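Long-range contacts in thiosulfate reductase (Thermus thermophilus, PDB 2VPZ), which probably works as a molybdenum-dependent oxidoreductase and binds molybdopterin guanine dinucleotide together with a [4Fe-4S] cluster: residues Pro98-Glu103 and Trp117-Asp122; Tyr462-Val467 and Met474-Ile479. All blocks are in the same frame, centred on the assembly; numbering follows the deposited sequence.

Contact 1. Residues Pro98-Glu103 and Trp117-Asp122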
loop_
_atom_site.group_PDB
_atom_site.type_symbol
_atom_site.label_atom_id
_atom_site.label_comp_id
_atom_site.label_asym_id
_atom_site.label_seq_id
_atom_site.Cartn_x
_atom_site.Cartn_y
_atom_site.Cartn_z
ATOM N N PRO A 98 -50.950 12.863 31.037
ATOM C CA PRO A 98 -50.799 12.049 32.246
ATOM C C PRO A 98 -51.740 10.860 32.056
ATOM O O PRO A 98 -52.726 10.931 31.298
ATOM C CB PRO A 98 -51.338 12.976 33.356
ATOM C CG PRO A 98 -51.210 14.354 32.871
ATOM C CD PRO A 98 -50.537 14.222 31.439
ATOM N N LEU A 99 -51.476 9.785 32.763
ATOM C CA LEU A 99 -52.304 8.594 32.657
ATOM C C LEU A 99 -52.512 7.942 34.011
ATOM O O LEU A 99 -51.585 7.888 34.812
ATOM C CB LEU A 99 -51.670 7.563 31.708
ATOM C CG LEU A 99 -51.417 7.949 30.237
ATOM C CD1 LEU A 99 -50.672 6.824 29.473
ATOM C CD2 LEU A 99 -52.762 8.291 29.566
ATOM N N ILE A 100 -53.713 7.460 34.293
ATOM C CA ILE A 100 -53.904 6.755 35.550
ATOM C C ILE A 100 -54.448 5.352 35.251
ATOM O O ILE A 100 -55.262 5.147 34.344
ATOM C CB ILE A 100 -54.851 7.527 36.578
ATOM C CG1 ILE A 100 -54.325 8.944 36.849
ATOM C CG2 ILE A 100 -54.911 6.736 37.923
ATOM C CD1 ILE A 100 -55.369 9.895 37.480
ATOM N N ARG A 101 -53.941 4.392 36.010
ATOM C CA ARG A 101 -54.295 2.978 35.917
ATOM C C ARG A 101 -55.795 2.707 36.223
ATOM O O ARG A 101 -56.264 3.010 37.315
ATOM C CB ARG A 101 -53.418 2.163 36.875
ATOM C CG ARG A 101 -52.807 0.883 36.313
ATOM C CD ARG A 101 -52.440 -0.111 37.441
ATOM N NE ARG A 101 -53.601 -0.497 38.259
ATOM C CZ ARG A 101 -53.835 -0.149 39.523
ATOM N NH1 ARG A 101 -52.992 0.617 40.196
ATOM N NH2 ARG A 101 -54.947 -0.573 40.133
ATOM N N VAL A 102 -56.525 2.136 35.260
ATOM C CA VAL A 102 -57.950 1.817 35.413
ATOM C C VAL A 102 -58.148 0.981 36.732
ATOM O O VAL A 102 -57.433 -0.003 36.954
ATOM C CB VAL A 102 -58.493 1.039 34.130
ATOM C CG1 VAL A 102 -59.882 0.462 34.378
ATOM C CG2 VAL A 102 -58.537 2.031 32.918
ATOM N N GLU A 103 -59.068 1.398 37.614
ATOM C CA GLU A 103 -59.275 0.717 38.894
ATOM C C GLU A 103 -59.734 -0.746 38.734
ATOM O O GLU A 103 -60.650 -1.048 37.974
ATOM C CB GLU A 103 -60.220 1.493 39.854
ATOM C CG GLU A 103 -59.575 1.933 41.242
ATOM C CD GLU A 103 -58.225 1.219 41.590
ATOM O OE1 GLU A 103 -58.090 -0.002 41.321
ATOM O OE2 GLU A 103 -57.321 1.881 42.164
ATOM N N TRP A 117 -53.323 17.129 34.597
ATOM C CA TRP A 117 -52.162 17.308 35.483
ATOM C C TRP A 117 -52.610 17.500 36.937
ATOM O O TRP A 117 -51.975 16.999 37.882
ATOM C CB TRP A 117 -51.289 18.493 35.054
ATOM C CG TRP A 117 -50.257 18.101 34.033
ATOM C CD1 TRP A 117 -50.288 18.351 32.679
ATOM C CD2 TRP A 117 -49.062 17.325 34.264
ATOM N NE1 TRP A 117 -49.195 17.779 32.073
ATOM C CE2 TRP A 117 -48.426 17.148 33.017
ATOM C CE3 TRP A 117 -48.468 16.764 35.412
ATOM C CZ2 TRP A 117 -47.210 16.421 32.875
ATOM C CZ3 TRP A 117 -47.258 16.037 35.283
ATOM C CH2 TRP A 117 -46.647 15.879 34.016
ATOM N N GLU A 118 -53.709 18.226 37.103
ATOM C CA GLU A 118 -54.308 18.520 38.406
ATOM C C GLU A 118 -54.779 17.231 39.091
ATOM O O GLU A 118 -54.399 16.939 40.237
ATOM C CB GLU A 118 -55.471 19.523 38.236
ATOM C CG GLU A 118 -55.097 20.825 37.468
ATOM C CD GLU A 118 -54.762 20.598 35.965
ATOM O OE1 GLU A 118 -55.504 19.853 35.286
ATOM O OE2 GLU A 118 -53.776 21.202 35.476
ATOM N N GLU A 119 -55.573 16.438 38.378
ATOM C CA GLU A 119 -56.089 15.163 38.888
ATOM C C GLU A 119 -54.991 14.120 39.187
ATOM O O GLU A 119 -55.063 13.435 40.218
ATOM C CB GLU A 119 -57.144 14.565 37.942
ATOM C CG GLU A 119 -57.034 13.040 37.795
ATOM C CD GLU A 119 -58.309 12.264 38.141
ATOM O OE1 GLU A 119 -58.274 11.465 39.110
ATOM O OE2 GLU A 119 -59.337 12.448 37.450
ATOM N N ALA A 120 -53.994 13.990 38.310
ATOM C CA ALA A 120 -52.892 13.028 38.514
ATOM C C ALA A 120 -51.993 13.435 39.697
ATOM O O ALA A 120 -51.590 12.582 40.502
ATOM C CB ALA A 120 -52.024 12.883 37.209
ATOM N N LEU A 121 -51.699 14.729 39.817
ATOM C CA LEU A 121 -50.878 15.232 40.915
ATOM C C LEU A 121 -51.569 15.130 42.307
ATOM O O LEU A 121 -50.895 14.886 43.311
ATOM C CB LEU A 121 -50.382 16.687 40.611
ATOM C CG LEU A 121 -49.205 16.801 39.604
ATOM C CD1 LEU A 121 -48.847 18.280 39.340
ATOM C CD2 LEU A 121 -47.963 16.043 40.127
ATOM N N ASP A 122 -52.904 15.256 42.354
ATOM C CA ASP A 122 -53.716 15.130 43.595
ATOM C C ASP A 122 -53.719 13.669 44.047
ATOM O O ASP A 122 -53.528 13.339 45.229
ATOM C CB ASP A 122 -55.187 15.522 43.405
ATOM C CG ASP A 122 -55.433 17.043 43.379
ATOM O OD1 ASP A 122 -54.488 17.804 43.642
ATOM O OD2 ASP A 122 -56.591 17.433 43.106
#

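Contact 2. Residues Tyr462-Val467 and Met474-Ile479. With MGD (2-amino-5,6-dimercapto-7-methyl-3,7,8a,9-tetrahydro-8-oxa-1,3,9,10-tetraaza-anthracen-4-one guanosine dinucleotide), chain H.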
loop_
_atom_site.group_PDB
_atom_site.type_symbol
_atom_site.label_atom_id
_atom_site.label_comp_id
_atom_site.label_asym_id
_atom_site.label_seq_id
_atom_site.Cartn_x
_atom_site.Cartn_y
_atom_site.Cartn_z
ATOM N N TYR A 462 -46.878 3.319 42.982
ATOM C CA TYR A 462 -45.714 3.295 42.108
ATOM C C TYR A 462 -45.874 4.312 40.944
ATOM O O TYR A 462 -46.689 4.136 40.029
ATOM C CB TYR A 462 -45.412 1.855 41.588
ATOM C CG TYR A 462 -44.529 1.777 40.353
ATOM C CD1 TYR A 462 -43.364 2.552 40.241
ATOM C CD2 TYR A 462 -44.892 0.979 39.259
ATOM C CE1 TYR A 462 -42.580 2.547 39.064
ATOM C CE2 TYR A 462 -44.127 0.961 38.079
ATOM C CZ TYR A 462 -42.969 1.747 37.980
ATOM O OH TYR A 462 -42.225 1.739 36.828
ATOM N N VAL A 463 -45.140 5.419 41.028
ATOM C CA VAL A 463 -45.206 6.452 40.003
ATOM C C VAL A 463 -43.929 6.441 39.118
ATOM O O VAL A 463 -42.814 6.202 39.596
ATOM C CB VAL A 463 -45.443 7.900 40.598
ATOM C CG1 VAL A 463 -45.903 8.843 39.486
ATOM C CG2 VAL A 463 -46.508 7.853 41.738
ATOM N N ALA A 464 -44.090 6.654 37.811
ATOM C CA ALA A 464 -42.972 6.696 36.865
ATOM C C ALA A 464 -43.076 7.943 35.987
ATOM O O ALA A 464 -44.107 8.175 35.373
ATOM C CB ALA A 464 -42.934 5.403 35.993
ATOM N N ILE A 465 -41.995 8.730 35.941
ATOM C CA ILE A 465 -41.911 9.996 35.169
ATOM C C ILE A 465 -40.909 9.708 34.031
ATOM O O ILE A 465 -39.716 9.477 34.273
ATOM C CB ILE A 465 -41.434 11.149 36.110
ATOM C CG1 ILE A 465 -42.032 10.959 37.508
ATOM C CG2 ILE A 465 -41.810 12.517 35.508
ATOM C CD1 ILE A 465 -41.896 12.161 38.463
ATOM N N ASP A 466 -41.383 9.759 32.781
ATOM C CA ASP A 466 -40.549 9.381 31.633
ATOM C C ASP A 466 -41.050 10.005 30.321
ATOM O O ASP A 466 -41.958 10.840 30.346
ATOM C CB ASP A 466 -40.632 7.842 31.500
ATOM C CG ASP A 466 -39.310 7.188 30.992
ATOM O OD1 ASP A 466 -38.685 6.432 31.779
ATOM O OD2 ASP A 466 -38.937 7.398 29.830
ATOM N N VAL A 467 -40.486 9.603 29.184
ATOM C CA VAL A 467 -40.959 10.090 27.880
ATOM C C VAL A 467 -41.506 9.009 26.922
ATOM O O VAL A 467 -42.479 9.244 26.192
ATOM C CB VAL A 467 -39.904 10.822 27.017
ATOM C CG1 VAL A 467 -40.536 11.263 25.669
ATOM C CG2 VAL A 467 -39.287 12.011 27.765
ATOM N N MET A 474 -45.161 1.174 31.879
ATOM C CA MET A 474 -46.504 0.632 31.743
ATOM C C MET A 474 -46.904 -0.393 32.836
ATOM O O MET A 474 -47.795 -1.221 32.646
ATOM C CB MET A 474 -46.738 0.071 30.321
ATOM C CG MET A 474 -46.239 0.974 29.170
ATOM S SD MET A 474 -46.897 2.676 29.241
ATOM C CE MET A 474 -48.686 2.387 28.902
ATOM N N TRP A 475 -46.209 -0.344 33.974
ATOM C CA TRP A 475 -46.543 -1.157 35.174
ATOM C C TRP A 475 -46.951 -0.178 36.280
ATOM O O TRP A 475 -47.225 -0.587 37.410
ATOM C CB TRP A 475 -45.362 -1.973 35.702
ATOM C CG TRP A 475 -45.202 -3.314 35.076
ATOM C CD1 TRP A 475 -45.090 -3.599 33.738
ATOM C CD2 TRP A 475 -45.131 -4.575 35.757
ATOM N NE1 TRP A 475 -44.952 -4.955 33.553
ATOM C CE2 TRP A 475 -44.961 -5.576 34.773
ATOM C CE3 TRP A 475 -45.170 -4.951 37.107
ATOM C CZ2 TRP A 475 -44.861 -6.942 35.094
ATOM C CZ3 TRP A 475 -45.069 -6.302 37.440
ATOM C CH2 TRP A 475 -44.904 -7.285 36.424
ATOM N N ALA A 476 -46.990 1.110 35.967
ATOM C CA ALA A 476 -47.308 2.138 36.955
ATOM C C ALA A 476 -48.774 2.578 37.219
ATOM O O ALA A 476 -49.622 2.491 36.308
ATOM C CB ALA A 476 -46.469 3.432 36.615
ATOM N N ASP A 477 -49.073 2.984 38.467
ATOM C CA ASP A 477 -50.379 3.596 38.828
ATOM C C ASP A 477 -49.909 5.069 38.518
ATOM O O ASP A 477 -49.031 5.563 39.204
ATOM C CB ASP A 477 -50.734 3.571 40.354
ATOM C CG ASP A 477 -50.189 2.371 41.106
ATOM O OD1 ASP A 477 -50.422 1.238 40.633
ATOM O OD2 ASP A 477 -49.544 2.564 42.169
ATOM N N VAL A 478 -50.471 5.756 37.527
ATOM C CA VAL A 478 -49.984 7.106 37.178
ATOM C C VAL A 478 -48.602 7.159 36.500
ATOM O O VAL A 478 -47.546 6.788 37.077
ATOM C CB VAL A 478 -49.894 8.167 38.380
ATOM C CG1 VAL A 478 -50.134 9.602 37.832
ATOM C CG2 VAL A 478 -50.883 7.866 39.498
ATOM N N ILE A 479 -48.654 7.642 35.255
ATOM C CA ILE A 479 -47.544 7.859 34.334
ATOM C C ILE A 479 -47.571 9.386 34.118
ATOM O O ILE A 479 -48.620 9.925 33.790
ATOM C CB ILE A 479 -47.794 7.155 32.929
ATOM C CG1 ILE A 479 -47.783 5.636 33.058
ATOM C CG2 ILE A 479 -46.733 7.628 31.898
ATOM C CD1 ILE A 479 -48.570 4.873 31.965
HETATM P PB MGD H . -31.387 3.881 30.347
HETATM O O1B MGD H . -31.567 2.490 29.822
HETATM O O2B MGD H . -30.990 4.977 29.407
HETATM O O3B MGD H . -30.451 3.669 31.644
HETATM O O3A MGD H . -29.083 3.283 33.711
HETATM P PA MGD H . -30.302 4.165 33.180
HETATM O O1A MGD H . -30.043 5.655 33.023
HETATM O O2A MGD H . -31.496 3.689 33.930
HETATM O "O5'" MGD H . -32.728 4.373 30.992
HETATM C "C5'" MGD H . -33.151 5.735 30.911
HETATM C "C4'" MGD H . -34.650 5.736 31.212
HETATM O "O4'" MGD H . -34.896 7.131 31.342
HETATM C "C3'" MGD H . -35.541 5.253 30.098
HETATM O "O3'" MGD H . -36.761 4.839 30.727
HETATM C "C2'" MGD H . -35.734 6.535 29.272
HETATM O "O2'" MGD H . -36.917 6.387 28.532
HETATM C "C1'" MGD H . -35.840 7.624 30.342
HETATM N N9 MGD H . -35.517 9.054 29.972
HETATM C C8 MGD H . -34.599 9.461 29.093
HETATM N N7 MGD H . -34.503 10.807 28.999
HETATM C C5 MGD H . -35.366 11.331 29.897
HETATM C C6 MGD H . -35.768 12.720 30.398
HETATM O O6 MGD H . -35.290 13.799 29.899
HETATM N N1 MGD H . -36.711 12.745 31.396
HETATM C C2 MGD H . -37.286 11.631 31.946
HETATM N N2 MGD H . -38.229 11.680 32.937
HETATM N N3 MGD H . -36.923 10.408 31.534
HETATM C C4 MGD H . -36.017 10.156 30.533
HETATM C C10 MGD H . -27.693 3.709 33.566
HETATM C C11 MGD H . -26.858 2.801 34.404
HETATM O O11 MGD H . -27.337 1.481 34.140
HETATM C C12 MGD H . -25.385 2.876 34.241
HETATM S S12 MGD H . -24.542 4.368 34.272
HETATM C C13 MGD H . -24.626 1.784 34.140
HETATM S S13 MGD H . -22.980 1.740 33.907
HETATM C C14 MGD H . -25.069 0.429 34.250
HETATM N N15 MGD H . -24.891 -0.240 32.929
HETATM C C16 MGD H . -25.487 -1.475 32.850
HETATM C C17 MGD H . -25.085 -2.595 31.995
HETATM O O17 MGD H . -24.122 -2.471 31.181
HETATM N N18 MGD H . -25.751 -3.745 32.112
HETATM C C19 MGD H . -26.775 -3.925 32.969
HETATM N N19 MGD H . -27.484 -5.094 33.017
HETATM N N20 MGD H . -27.156 -2.944 33.790
HETATM C C21 MGD H . -26.606 -1.734 33.776
HETATM N N22 MGD H . -27.074 -0.766 34.571
HETATM C C23 MGD H . -26.478 0.513 34.752
#

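Contact 1. Residues Pro98-Glu103 and Trp117-Asp122
Pro-98 lies with its ring over one face of the Trp-117 indole. The contact joins a two-stranded antiparallel hairpin, 99-101 with 112-114, to the first turn of helix 117-134, which follows the hairpin in the chain. Apolar side chains carry it, and no hydrogen bond crosses between the two segments. The Pro-98 side chain can be followed atom by atom. CB meets the methyl of Ala-120, with CB to CB at 3.9 Å. CG stands 3.8 Å from the centroid of the five-membered ring of Trp-117 and 5° off its normal, a CH-pi contact over the face. CD moves along the same face to NE1 of Trp-117, at 3.9 Å. The two side chains cross at about a right angle. The CG-CD edge of the proline meets the indole, and CB is left for Ala-120. NE1 of Trp-117 is hydrogen-bonded to the backbone O of Asp-514, which helps to fix the rotation of the indole. The indole also touches Leu-480 and Pro-481 of strand 479-481, and Ile-521 of helix 518-528. An alanine at Trp-117 removes the indole; Pro-98 would probably lose the flat surface under its CG and CD, and Asp-514 O its N-H donor. Further along the strand, Ile-100 covers the next part of the helix. Its CG1 lies beside the backbone N (chi1 -56°), and the extended chain carries CD1 to the helix. CD1 packs 4.1 Å from CA of Ala-120. The Glu-119 chain bends at chi2 and runs past this methyl, while its carboxylate has a weak, long ion pair with Arg-113 of the hairpin. Ile-100 CD1 lies alongside the glutamate, 3.6 Å from CG of Glu-119 and nearly as close to its carboxylate.

Contact 2. Residues Tyr462-Val467 and Met474-Ile479
The Tyr-462 ring carries the methyl of Ala-476 on one face, with CB 3.7 Å above the ring plane and offset toward the rim. Strand 462-466 and Ile-479 belong to a parallel sheet, and 474-478 is the loop leading in. At the ring edge lies Trp-475, its CB in plane and its backbone O 3.4 Å from Tyr-462 CD2. With CG anti to the backbone N (chi1 161°), the ring is carried over to the backbone of Trp-475 and Ala-476. Strand 462-466 pairs with the neighbouring strand 479-481 through the bridge of Ala-464 and Ile-479. Ahead of the bridge a side chain joins the backbone pairing. Tyr-462 N gives a bond to Asp-477 OD2 (2.9 Å), from above the carboxylate plane, and Asp-477 N returns one to Tyr-462 O. The other oxygen, OD1, has salt bridges to Arg-101 and Arg-107. At its far end the strand binds the guanosine of MGD. Ile-465 O accepts from N2 of the guanine. An acid at a strand end that grips ribose is a familiar device of Rossmann-like folds. Here Asp-466 OD1 takes MGD O3' (2.7 Å) and OD2 takes O2' (2.6 Å). OD2 also accepts from Val-467 N, through its anti lone pair.

Contact 1 borders contact 2, and their centres are about 10 Å apart. Segment 474-479 lies against both parts of contact 1. Leu-99 O makes a probable hydrogen bond with Ile-479 N, at 3.0 Å. Arg-101 NH1 reaches Asp-477 OD1 at 2.7 Å, a salt bridge between the hairpin and the loop. Helix 117-134 lies against the same region, with Ala-120 touching Val-478. Only contact 2 bonds to MGD. Contact 1 is set further back: at its nearest atoms the Trp-117 side chain is about 9 Å from a bound MGD. Contact 1 lies on the side of 474-479 away from the nucleotide.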